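Local coordinates for ParB domain protein nuclease (Sulfolobus solfataricus, PDB 5K5D), which probably acts in archaeal DNA segregation as a ParB-type partition protein related to that of the pNOB8 system, at residues Ile197-Ile200 with Asn201-Leu205; Arg223-Thr226 with Arg227-Met231; Ser169-Glu172 with Tyr173-Leu177; Val160-Asp163 with Asp164-Ile168. The protein carries 4 engineered substitutions. One frame throughout, in Å; residues are numbered along the deposited sequence.

All four contacts are local, and they run along the chain in the order 4, 3, 1, 2. The hairpin of contact 4 leads straight into the helix start of contact 3, where Ile168 CD1 lies 3.4 Å from Tyr173 N. Contact 1 packs against both: Ile200 CG1 touches Val160 CG1 at 3.7 Å, and Arg199 CD meets Tyr173 CZ at 3.6 Å. On its other flank the Tyr225 side chain of contact 2 rests against Leu198, with CB 3.6 Å from Leu198 CD2. Contact 2 is the outlying member, its centre about 25 Å from that of contact 4, with nearest atoms about 12 Å apart.

Contact 1 (Ile197-Ile200 with Asn201-Leu205)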
loop_
_atom_site.group_PDB
_atom_site.type_symbol
_atom_site.label_atom_id
_atom_site.label_comp_id
_atom_site.label_asym_id
_atom_site.label_seq_id
_atom_site.Cartn_x
_atom_site.Cartn_y
_atom_site.Cartn_z
ATOM N N ILE B 197 9.814 3.322 9.387
ATOM C CA ILE B 197 9.883 3.929 10.714
ATOM C C ILE B 197 8.539 4.519 11.135
ATOM O O ILE B 197 8.112 4.363 12.278
ATOM C CB ILE B 197 10.964 5.017 10.780
ATOM C CG1 ILE B 197 12.343 4.390 10.574
ATOM C CG2 ILE B 197 10.902 5.749 12.114
ATOM C CD1 ILE B 197 13.483 5.371 10.669
ATOM N N LEU B 198 7.871 5.200 10.211
ATOM C CA LEU B 198 6.570 5.770 10.510
ATOM C C LEU B 198 5.551 4.661 10.735
ATOM O O LEU B 198 4.728 4.740 11.642
ATOM C CB LEU B 198 6.097 6.690 9.379
ATOM C CG LEU B 198 6.955 7.910 9.040
ATOM C CD1 LEU B 198 6.276 8.752 7.975
ATOM C CD2 LEU B 198 7.243 8.741 10.279
ATOM N N ARG B 199 5.617 3.624 9.910
ATOM C CA ARG B 199 4.631 2.554 9.965
ATOM C C ARG B 199 4.642 1.859 11.321
ATOM O O ARG B 199 3.595 1.445 11.825
ATOM C CB ARG B 199 4.876 1.543 8.846
ATOM C CG ARG B 199 3.639 0.762 8.445
ATOM C CD ARG B 199 3.467 -0.470 9.299
ATOM N NE ARG B 199 2.141 -1.053 9.137
ATOM C CZ ARG B 199 1.146 -0.893 10.001
ATOM N NH1 ARG B 199 1.333 -0.169 11.098
ATOM N NH2 ARG B 199 -0.031 -1.462 9.773
ATOM N N ILE B 200 5.829 1.748 11.909
ATOM C CA ILE B 200 5.999 1.031 13.169
ATOM C C ILE B 200 5.910 1.944 14.390
ATOM O O ILE B 200 5.253 1.611 15.381
ATOM C CB ILE B 200 7.331 0.252 13.192
ATOM C CG1 ILE B 200 7.130 -1.144 12.598
ATOM C CG2 ILE B 200 7.879 0.158 14.609
ATOM C CD1 ILE B 200 6.588 -1.136 11.177
ATOM N N ASN B 201 6.563 3.098 14.314
ATOM C CA ASN B 201 6.596 4.014 15.447
ATOM C C ASN B 201 5.352 4.889 15.552
ATOM O O ASN B 201 4.875 5.170 16.652
ATOM C CB ASN B 201 7.856 4.883 15.405
ATOM C CG ASN B 201 9.121 4.088 15.670
ATOM O OD1 ASN B 201 9.544 3.942 16.813
ATOM N ND2 ASN B 201 9.728 3.566 14.611
ATOM N N THR B 202 4.814 5.295 14.407
ATOM C CA THR B 202 3.731 6.272 14.387
ATOM C C THR B 202 2.686 5.992 13.294
ATOM O O THR B 202 2.547 6.758 12.340
ATOM C CB THR B 202 4.303 7.696 14.233
ATOM O OG1 THR B 202 3.246 8.658 14.319
ATOM C CG2 THR B 202 5.033 7.842 12.901
ATOM N N PRO B 203 1.938 4.889 13.443
ATOM C CA PRO B 203 0.917 4.452 12.481
ATOM C C PRO B 203 -0.134 5.529 12.201
ATOM O O PRO B 203 -0.533 5.719 11.049
ATOM C CB PRO B 203 0.258 3.263 13.191
ATOM C CG PRO B 203 1.277 2.777 14.150
ATOM C CD PRO B 203 2.030 3.985 14.601
ATOM N N TRP B 204 -0.578 6.211 13.254
ATOM C CA TRP B 204 -1.576 7.267 13.144
ATOM C C TRP B 204 -1.082 8.389 12.245
ATOM O O TRP B 204 -1.876 9.119 11.647
ATOM C CB TRP B 204 -1.882 7.842 14.526
ATOM C CG TRP B 204 -0.655 8.384 15.199
ATOM C CD1 TRP B 204 0.240 7.686 15.955
ATOM C CD2 TRP B 204 -0.175 9.733 15.159
ATOM N NE1 TRP B 204 1.241 8.517 16.393
ATOM C CE2 TRP B 204 1.009 9.782 15.914
ATOM C CE3 TRP B 204 -0.641 10.907 14.559
ATOM C CZ2 TRP B 204 1.739 10.950 16.090
ATOM C CZ3 TRP B 204 0.085 12.067 14.731
ATOM C CH2 TRP B 204 1.260 12.082 15.490
ATOM N N LEU B 205 0.236 8.535 12.171
ATOM C CA LEU B 205 0.844 9.578 11.355
ATOM C C LEU B 205 0.947 9.131 9.899
ATOM O O LEU B 205 0.753 9.926 8.978
ATOM C CB LEU B 205 2.222 9.946 11.908
ATOM C CG LEU B 205 2.911 11.216 11.405
ATOM C CD1 LEU B 205 3.586 10.978 10.066
ATOM C CD2 LEU B 205 1.922 12.373 11.332
#
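The joint between helix 189-201 and helix 203-210 is built here, with Leu198 and Thr202 in contact where one helix gives way to the next. Thr202 is the first residue to leave helical geometry and also occupies the N-cap position of the second helix. Its amide still bonds back to Leu198 O at 2.8 Å. One residue earlier, Ile197 O is gripped twice by Asn201, through the backbone N and through side-chain ND2, each at 2.9 Å. The ND2 bond lies in the carbonyl plane on a lone pair, and the oxygen sits squarely in the plane of the Asn201 amide. Asn201 CG stands beside its own backbone N (chi1 -69°), which folds the amide back over the last turn and brings ND2 to 3.5 Å from Ile197 CG2. Replacing Asn201 by an alanine would probably leave Ile197 O with just the backbone bond and Ile197 CG2 without its amide neighbour. Leu198 and Thr202 point the same way side by side, with Leu198 CD2 and Thr202 CG2 3.5 Å apart, while Leu198 CD1 reaches Leu205 CD1 at 4.1 Å. Pro203, having no amide hydrogen, gives Leu198 O nothing to accept, and Arg199 NH2 turns to a salt bridge with Asp121. With Thr202 ending one helix and N-capping the next, and Pro203 in the first turn, where proline is well tolerated, this is a short helix-to-helix junction.

Contact 2 (Arg223-Thr226 with Arg227-Met231); sequences RIYT and RVKDM. Engineered in segment 227-231: Met231 (natural residue Leu).
Arg227, whose amide bonds to Arg223 O at 3.0 Å, offers its own carbonyl oxygen to two donors as helix 218-230 runs out: Asp230 N at 2.9 Å and Met231 N at 3.2 Å. Met231, an engineered selenomethionine, lays SE over the centre of one face of the Arg227 guanidinium, 3.5 Å above its plane. Arg227 NE bonds to Ile258 O, and NH2 makes a salt bridge with Asp261. Further back, Val228 N meets Ile224 O almost straight (171°), and the two side chains run alongside each other, CG2 to CG2. Lys229 covers one face of the Tyr225 ring in a CH-pi contact, with CD 3.8 Å from the ring centroid and 29° off the normal. Its CG is wedged between backbone N and carbonyl carbon (chi1 79°), which turns the aliphatic chain back over the ring and lets CE rest 3.8 Å from Thr226 CG2. The ring is thus roofed by a lysine stem on one side of the helix. Ile224 and Val228 pack on Leu237 of helix 234-238, Arg223 and Arg227 on Leu259 of helix 252-259, and Tyr225 leans onto helix 189-201.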
loop_
_atom_site.group_PDB
_atom_site.type_symbol
_atom_site.label_atom_id
_atom_site.label_comp_id
_atom_site.label_asym_id
_atom_site.label_seq_id
_atom_site.Cartn_x
_atom_site.Cartn_y
_atom_site.Cartn_z
ATOM N N ARG B 223 9.266 14.583 8.204
ATOM C CA ARG B 223 9.841 15.786 8.794
ATOM C C ARG B 223 9.110 16.114 10.087
ATOM O O ARG B 223 9.728 16.489 11.086
ATOM C CB ARG B 223 9.748 16.968 7.829
ATOM C CG ARG B 223 10.766 16.945 6.696
ATOM C CD ARG B 223 10.619 18.174 5.813
ATOM N NE ARG B 223 10.815 19.411 6.565
ATOM C CZ ARG B 223 10.395 20.608 6.165
ATOM N NH1 ARG B 223 9.742 20.735 5.017
ATOM N NH2 ARG B 223 10.619 21.677 6.918
ATOM N N ILE B 224 7.788 15.967 10.058
ATOM C CA ILE B 224 6.961 16.185 11.238
ATOM C C ILE B 224 7.344 15.219 12.351
ATOM O O ILE B 224 7.429 15.607 13.519
ATOM C CB ILE B 224 5.469 16.005 10.918
ATOM C CG1 ILE B 224 4.967 17.166 10.057
ATOM C CG2 ILE B 224 4.658 15.901 12.199
ATOM C CD1 ILE B 224 3.510 17.055 9.666
ATOM N N TYR B 225 7.575 13.961 11.980
ATOM C CA TYR B 225 7.960 12.932 12.941
ATOM C C TYR B 225 9.231 13.314 13.692
ATOM O O TYR B 225 9.218 13.493 14.911
ATOM C CB TYR B 225 8.150 11.581 12.243
ATOM C CG TYR B 225 8.747 10.521 13.133
ATOM C CD1 TYR B 225 7.986 9.912 14.126
ATOM C CD2 TYR B 225 10.072 10.126 12.989
ATOM C CE1 TYR B 225 8.530 8.937 14.950
ATOM C CE2 TYR B 225 10.625 9.152 13.812
ATOM C CZ TYR B 225 9.848 8.563 14.789
ATOM O OH TYR B 225 10.384 7.596 15.606
ATOM N N THR B 226 10.332 13.426 12.955
ATOM C CA THR B 226 11.624 13.737 13.549
ATOM C C THR B 226 11.575 15.046 14.336
ATOM O O THR B 226 12.204 15.177 15.386
ATOM C CB THR B 226 12.720 13.807 12.477
ATOM O OG1 THR B 226 12.309 14.696 11.432
ATOM C CG2 THR B 226 12.960 12.426 11.883
ATOM N N ARG B 227 10.814 16.007 13.825
ATOM C CA ARG B 227 10.636 17.287 14.497
ATOM C C ARG B 227 9.976 17.108 15.862
ATOM O O ARG B 227 10.573 17.401 16.897
ATOM C CB ARG B 227 9.800 18.222 13.621
ATOM C CG ARG B 227 9.198 19.410 14.347
ATOM C CD ARG B 227 10.262 20.379 14.819
ATOM N NE ARG B 227 9.674 21.603 15.355
ATOM C CZ ARG B 227 10.379 22.645 15.779
ATOM N NH1 ARG B 227 11.704 22.613 15.731
ATOM N NH2 ARG B 227 9.761 23.720 16.250
ATOM N N VAL B 228 8.746 16.608 15.853
ATOM C CA VAL B 228 7.959 16.458 17.072
ATOM C C VAL B 228 8.599 15.516 18.094
ATOM O O VAL B 228 8.295 15.588 19.286
ATOM C CB VAL B 228 6.521 16.002 16.749
ATOM C CG1 VAL B 228 5.747 15.756 18.012
ATOM C CG2 VAL B 228 5.814 17.055 15.912
ATOM N N LYS B 229 9.496 14.646 17.640
ATOM C CA LYS B 229 10.152 13.708 18.549
ATOM C C LYS B 229 11.404 14.316 19.172
ATOM O O LYS B 229 11.918 13.813 20.169
ATOM C CB LYS B 229 10.490 12.389 17.845
ATOM C CG LYS B 229 11.741 12.436 16.985
ATOM C CD LYS B 229 11.922 11.138 16.214
ATOM C CE LYS B 229 13.243 11.114 15.456
ATOM N NZ LYS B 229 14.410 11.021 16.379
ATOM N N ASP B 230 11.897 15.396 18.575
ATOM C CA ASP B 230 13.009 16.134 19.157
ATOM C C ASP B 230 12.487 17.068 20.241
ATOM O O ASP B 230 13.129 17.263 21.271
ATOM C CB ASP B 230 13.760 16.923 18.085
ATOM C CG ASP B 230 14.463 16.025 17.082
ATOM O OD1 ASP B 230 14.623 14.818 17.368
ATOM O OD2 ASP B 230 14.859 16.527 16.010
HETATM N N MSE B 231 11.308 17.635 20.005
HETATM C CA MSE B 231 10.668 18.518 20.973
HETATM C C MSE B 231 10.103 17.721 22.146
HETATM O O MSE B 231 9.539 18.292 23.082
HETATM C CB MSE B 231 9.534 19.305 20.311
HETATM C CG MSE B 231 9.848 19.874 18.930
HETATM SE SE MSE B 231 11.166 21.308 18.942
HETATM C CE MSE B 231 12.803 20.249 19.010
#

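Contact 3 (Ser169-Glu172 with Tyr173-Leu177)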
loop_
_atom_site.group_PDB
_atom_site.type_symbol
_atom_site.label_atom_id
_atom_site.label_comp_id
_atom_site.label_asym_id
_atom_site.label_seq_id
_atom_site.Cartn_x
_atom_site.Cartn_y
_atom_site.Cartn_z
ATOM N N SER B 169 9.192 -5.556 13.877
ATOM C CA SER B 169 10.012 -4.379 14.120
ATOM C C SER B 169 10.146 -3.546 12.851
ATOM O O SER B 169 9.867 -4.023 11.751
ATOM C CB SER B 169 11.401 -4.783 14.617
ATOM O OG SER B 169 12.167 -5.363 13.576
ATOM N N ALA B 170 10.572 -2.298 13.013
ATOM C CA ALA B 170 10.776 -1.406 11.879
ATOM C C ALA B 170 11.787 -2.004 10.916
ATOM O O ALA B 170 11.739 -1.750 9.711
ATOM C CB ALA B 170 11.249 -0.044 12.355
ATOM N N LEU B 171 12.705 -2.797 11.453
ATOM C CA LEU B 171 13.759 -3.378 10.636
ATOM C C LEU B 171 13.208 -4.479 9.742
ATOM O O LEU B 171 13.412 -4.466 8.531
ATOM C CB LEU B 171 14.882 -3.926 11.511
ATOM C CG LEU B 171 16.107 -4.428 10.750
ATOM C CD1 LEU B 171 16.714 -3.311 9.912
ATOM C CD2 LEU B 171 17.130 -4.996 11.720
ATOM N N GLU B 172 12.507 -5.430 10.348
ATOM C CA GLU B 172 11.929 -6.540 9.605
ATOM C C GLU B 172 10.986 -6.007 8.536
ATOM O O GLU B 172 11.044 -6.432 7.381
ATOM C CB GLU B 172 11.192 -7.490 10.549
ATOM C CG GLU B 172 12.012 -7.904 11.765
ATOM C CD GLU B 172 11.195 -8.664 12.797
ATOM O OE1 GLU B 172 10.430 -8.018 13.545
ATOM O OE2 GLU B 172 11.320 -9.906 12.864
ATOM N N TYR B 173 10.126 -5.066 8.923
ATOM C CA TYR B 173 9.187 -4.446 7.992
ATOM C C TYR B 173 9.916 -3.784 6.824
ATOM O O TYR B 173 9.499 -3.903 5.673
ATOM C CB TYR B 173 8.306 -3.418 8.703
ATOM C CG TYR B 173 7.085 -3.009 7.906
ATOM C CD1 TYR B 173 7.095 -1.870 7.108
ATOM C CD2 TYR B 173 5.921 -3.766 7.951
ATOM C CE1 TYR B 173 5.975 -1.497 6.380
ATOM C CE2 TYR B 173 4.799 -3.405 7.226
ATOM C CZ TYR B 173 4.832 -2.271 6.444
ATOM O OH TYR B 173 3.713 -1.919 5.726
ATOM N N GLU B 174 11.004 -3.084 7.125
ATOM C CA GLU B 174 11.786 -2.422 6.092
ATOM C C GLU B 174 12.425 -3.426 5.137
ATOM O O GLU B 174 12.486 -3.193 3.930
ATOM C CB GLU B 174 12.867 -1.540 6.716
ATOM C CG GLU B 174 13.721 -0.808 5.701
ATOM C CD GLU B 174 14.856 -0.042 6.351
ATOM O OE1 GLU B 174 15.995 -0.115 5.840
ATOM O OE2 GLU B 174 14.608 0.630 7.374
ATOM N N ARG B 175 12.909 -4.538 5.679
ATOM C CA ARG B 175 13.544 -5.557 4.855
ATOM C C ARG B 175 12.507 -6.160 3.922
ATOM O O ARG B 175 12.802 -6.500 2.776
ATOM C CB ARG B 175 14.184 -6.644 5.722
ATOM C CG ARG B 175 13.402 -7.949 5.777
ATOM C CD ARG B 175 14.081 -8.974 6.678
ATOM N NE ARG B 175 14.366 -8.433 8.005
ATOM C CZ ARG B 175 14.312 -9.137 9.131
ATOM N NH1 ARG B 175 13.974 -10.418 9.099
ATOM N NH2 ARG B 175 14.591 -8.557 10.290
ATOM N N ILE B 176 11.283 -6.283 4.427
ATOM C CA ILE B 176 10.176 -6.788 3.630
ATOM C C ILE B 176 9.902 -5.865 2.446
ATOM O O ILE B 176 9.676 -6.327 1.330
ATOM C CB ILE B 176 8.908 -6.945 4.480
ATOM C CG1 ILE B 176 9.087 -8.100 5.467
ATOM C CG2 ILE B 176 7.702 -7.173 3.592
ATOM C CD1 ILE B 176 7.822 -8.500 6.181
ATOM N N LEU B 177 9.935 -4.560 2.698
ATOM C CA LEU B 177 9.768 -3.569 1.645
ATOM C C LEU B 177 10.813 -3.757 0.559
ATOM O O LEU B 177 10.486 -3.800 -0.629
ATOM C CB LEU B 177 9.883 -2.156 2.210
ATOM C CG LEU B 177 8.875 -1.793 3.294
ATOM C CD1 LEU B 177 9.103 -0.366 3.783
ATOM C CD2 LEU B 177 7.465 -1.981 2.764
#
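At the start of helix 170-180, Ser169, whose O accepts from Tyr173 N, and Glu172, which packs on Arg175, bond to each other in both directions. Ser169 N donates to Glu172 OE1 at 2.8 Å, on the anti lone pair, and Glu172 N returns a nearly straight bond (177°) to Ser169 OG at 3.2 Å. Leu171 N adds a weak bond to the same oxygen, which also has Asn156 as a partner. Glu172 CG lies beside its own backbone N (chi1 -50°), and the extended chain carries the carboxylate back to the backbone N of Ser169. An alanine in place of Glu172 would probably leave Ser169 N without its side-chain acceptor, opening one half of the cap. Behind the cap, Tyr173 N bonds to Ser169 O at 3.0 Å. Arg175, bent at chi3, folds its guanidinium back so that one face lies over Glu172 CA and CB. Glu172 OE2 and Arg175 NH2 stay 4.4 Å apart, the planes turned 52° from each other; no N-H points at the oxygen, so any attraction is probably electrostatic only. Tyr173 OH is hydrogen-bonded to Asp121 of helix 109-128. Such mutual bonding is the capping box of a helix N-terminus.

Contact 4 (Val160-Asp163 with Asp164-Ile168)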
loop_
_atom_site.group_PDB
_atom_site.type_symbol
_atom_site.label_atom_id
_atom_site.label_comp_id
_atom_site.label_asym_id
_atom_site.label_seq_id
_atom_site.Cartn_x
_atom_site.Cartn_y
_atom_site.Cartn_z
ATOM N N VAL B 160 5.367 -2.961 16.085
ATOM C CA VAL B 160 3.955 -2.642 15.947
ATOM C C VAL B 160 3.157 -3.941 15.941
ATOM O O VAL B 160 3.677 -5.000 15.578
ATOM C CB VAL B 160 3.672 -1.832 14.667
ATOM C CG1 VAL B 160 3.920 -2.681 13.431
ATOM C CG2 VAL B 160 2.241 -1.290 14.679
ATOM N N THR B 161 1.905 -3.860 16.369
ATOM C CA THR B 161 1.053 -5.040 16.452
ATOM C C THR B 161 -0.153 -4.909 15.537
ATOM O O THR B 161 -1.046 -4.100 15.780
ATOM C CB THR B 161 0.572 -5.290 17.893
ATOM O OG1 THR B 161 1.706 -5.488 18.745
ATOM C CG2 THR B 161 -0.328 -6.524 17.953
ATOM N N LEU B 162 -0.172 -5.717 14.484
ATOM C CA LEU B 162 -1.252 -5.670 13.507
ATOM C C LEU B 162 -2.531 -6.245 14.102
ATOM O O LEU B 162 -2.529 -6.766 15.216
ATOM C CB LEU B 162 -0.858 -6.430 12.240
ATOM C CG LEU B 162 0.544 -6.120 11.705
ATOM C CD1 LEU B 162 0.865 -6.980 10.491
ATOM C CD2 LEU B 162 0.693 -4.636 11.377
ATOM N N ASP B 163 -3.620 -6.153 13.349
ATOM C CA ASP B 163 -4.928 -6.567 13.841
ATOM C C ASP B 163 -5.114 -8.083 13.802
ATOM O O ASP B 163 -6.208 -8.573 13.526
ATOM C CB ASP B 163 -6.030 -5.893 13.024
ATOM C CG ASP B 163 -6.075 -6.394 11.590
ATOM O OD1 ASP B 163 -5.020 -6.826 11.074
ATOM O OD2 ASP B 163 -7.166 -6.364 10.981
ATOM N N ASP B 164 -4.048 -8.823 14.079
ATOM C CA ASP B 164 -4.110 -10.280 14.062
ATOM C C ASP B 164 -3.141 -10.861 15.081
ATOM O O ASP B 164 -3.055 -12.079 15.243
ATOM C CB ASP B 164 -3.760 -10.815 12.673
ATOM C CG ASP B 164 -2.279 -10.721 12.376
ATOM O OD1 ASP B 164 -1.750 -11.623 11.692
ATOM O OD2 ASP B 164 -1.639 -9.747 12.836
ATOM N N GLY B 165 -2.402 -9.985 15.754
ATOM C CA GLY B 165 -1.434 -10.411 16.747
ATOM C C GLY B 165 -0.021 -10.472 16.203
ATOM O O GLY B 165 0.944 -10.580 16.963
ATOM N N THR B 166 0.108 -10.411 14.882
ATOM C CA THR B 166 1.423 -10.392 14.257
ATOM C C THR B 166 2.171 -9.140 14.684
ATOM O O THR B 166 1.721 -8.023 14.422
ATOM C CB THR B 166 1.321 -10.419 12.715
ATOM O OG1 THR B 166 0.789 -11.679 12.287
ATOM C CG2 THR B 166 2.686 -10.218 12.084
ATOM N N THR B 167 3.301 -9.323 15.358
ATOM C CA THR B 167 4.141 -8.191 15.738
ATOM C C THR B 167 5.398 -8.178 14.886
ATOM O O THR B 167 5.841 -9.220 14.407
ATOM C CB THR B 167 4.530 -8.222 17.231
ATOM O OG1 THR B 167 5.177 -9.464 17.532
ATOM C CG2 THR B 167 3.295 -8.071 18.105
ATOM N N ILE B 168 5.974 -6.995 14.702
ATOM C CA ILE B 168 7.146 -6.860 13.853
ATOM C C ILE B 168 7.891 -5.562 14.139
ATOM O O ILE B 168 7.302 -4.588 14.596
ATOM C CB ILE B 168 6.751 -6.932 12.362
ATOM C CG1 ILE B 168 7.994 -6.909 11.468
ATOM C CG2 ILE B 168 5.775 -5.812 12.006
ATOM C CD1 ILE B 168 7.695 -7.137 10.001
#
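Val160 and Ile168 lie side by side and point the same way on one face of a two-stranded antiparallel hairpin, strands 159-161 and 167-169. Val160 CG1 and Ile168 CG2 stand 3.9 Å apart, and the residues form a hydrogen-bonded pair: Val160 N to Ile168 O, and Ile168 N to Val160 O. Thr161 and Thr167, a non-hydrogen-bonded pair, are likewise side by side on the opposite face, where Thr167 CG2 comes up against Thr161 OG1. That methyl is swung beside its own backbone N, while the Thr167 hydroxyl sits in the tighter position between N and carbonyl carbon (chi1 56°). Toward the loop the pairing changes character. Leu162 and Thr166 cross obliquely, with CD1 4.0 Å from Thr166 CG2, while Leu162 N bonds to Thr166 O at 3.0 Å. The turn closes on Leu162 O, which takes Gly165 N at 3.3 Å from above the carbonyl plane and, weakly, Asp164 N. Gly165, at phi 98°, has a backbone that would jam a side chain against the preceding carbonyl. Val160 and Leu162 pack on Arg199, Ile168 faces Tyr173 and Ile176 of helix 170-180, and Asp163 pairs with Lys125. The Asp164 carboxylate holds the loop with both oxygens: Thr166 N meets OD2 at 2.8 Å from above the carboxylate plane, an Asx turn, and Thr166 OG1 donates to OD1 at 2.6 Å, on its syn side.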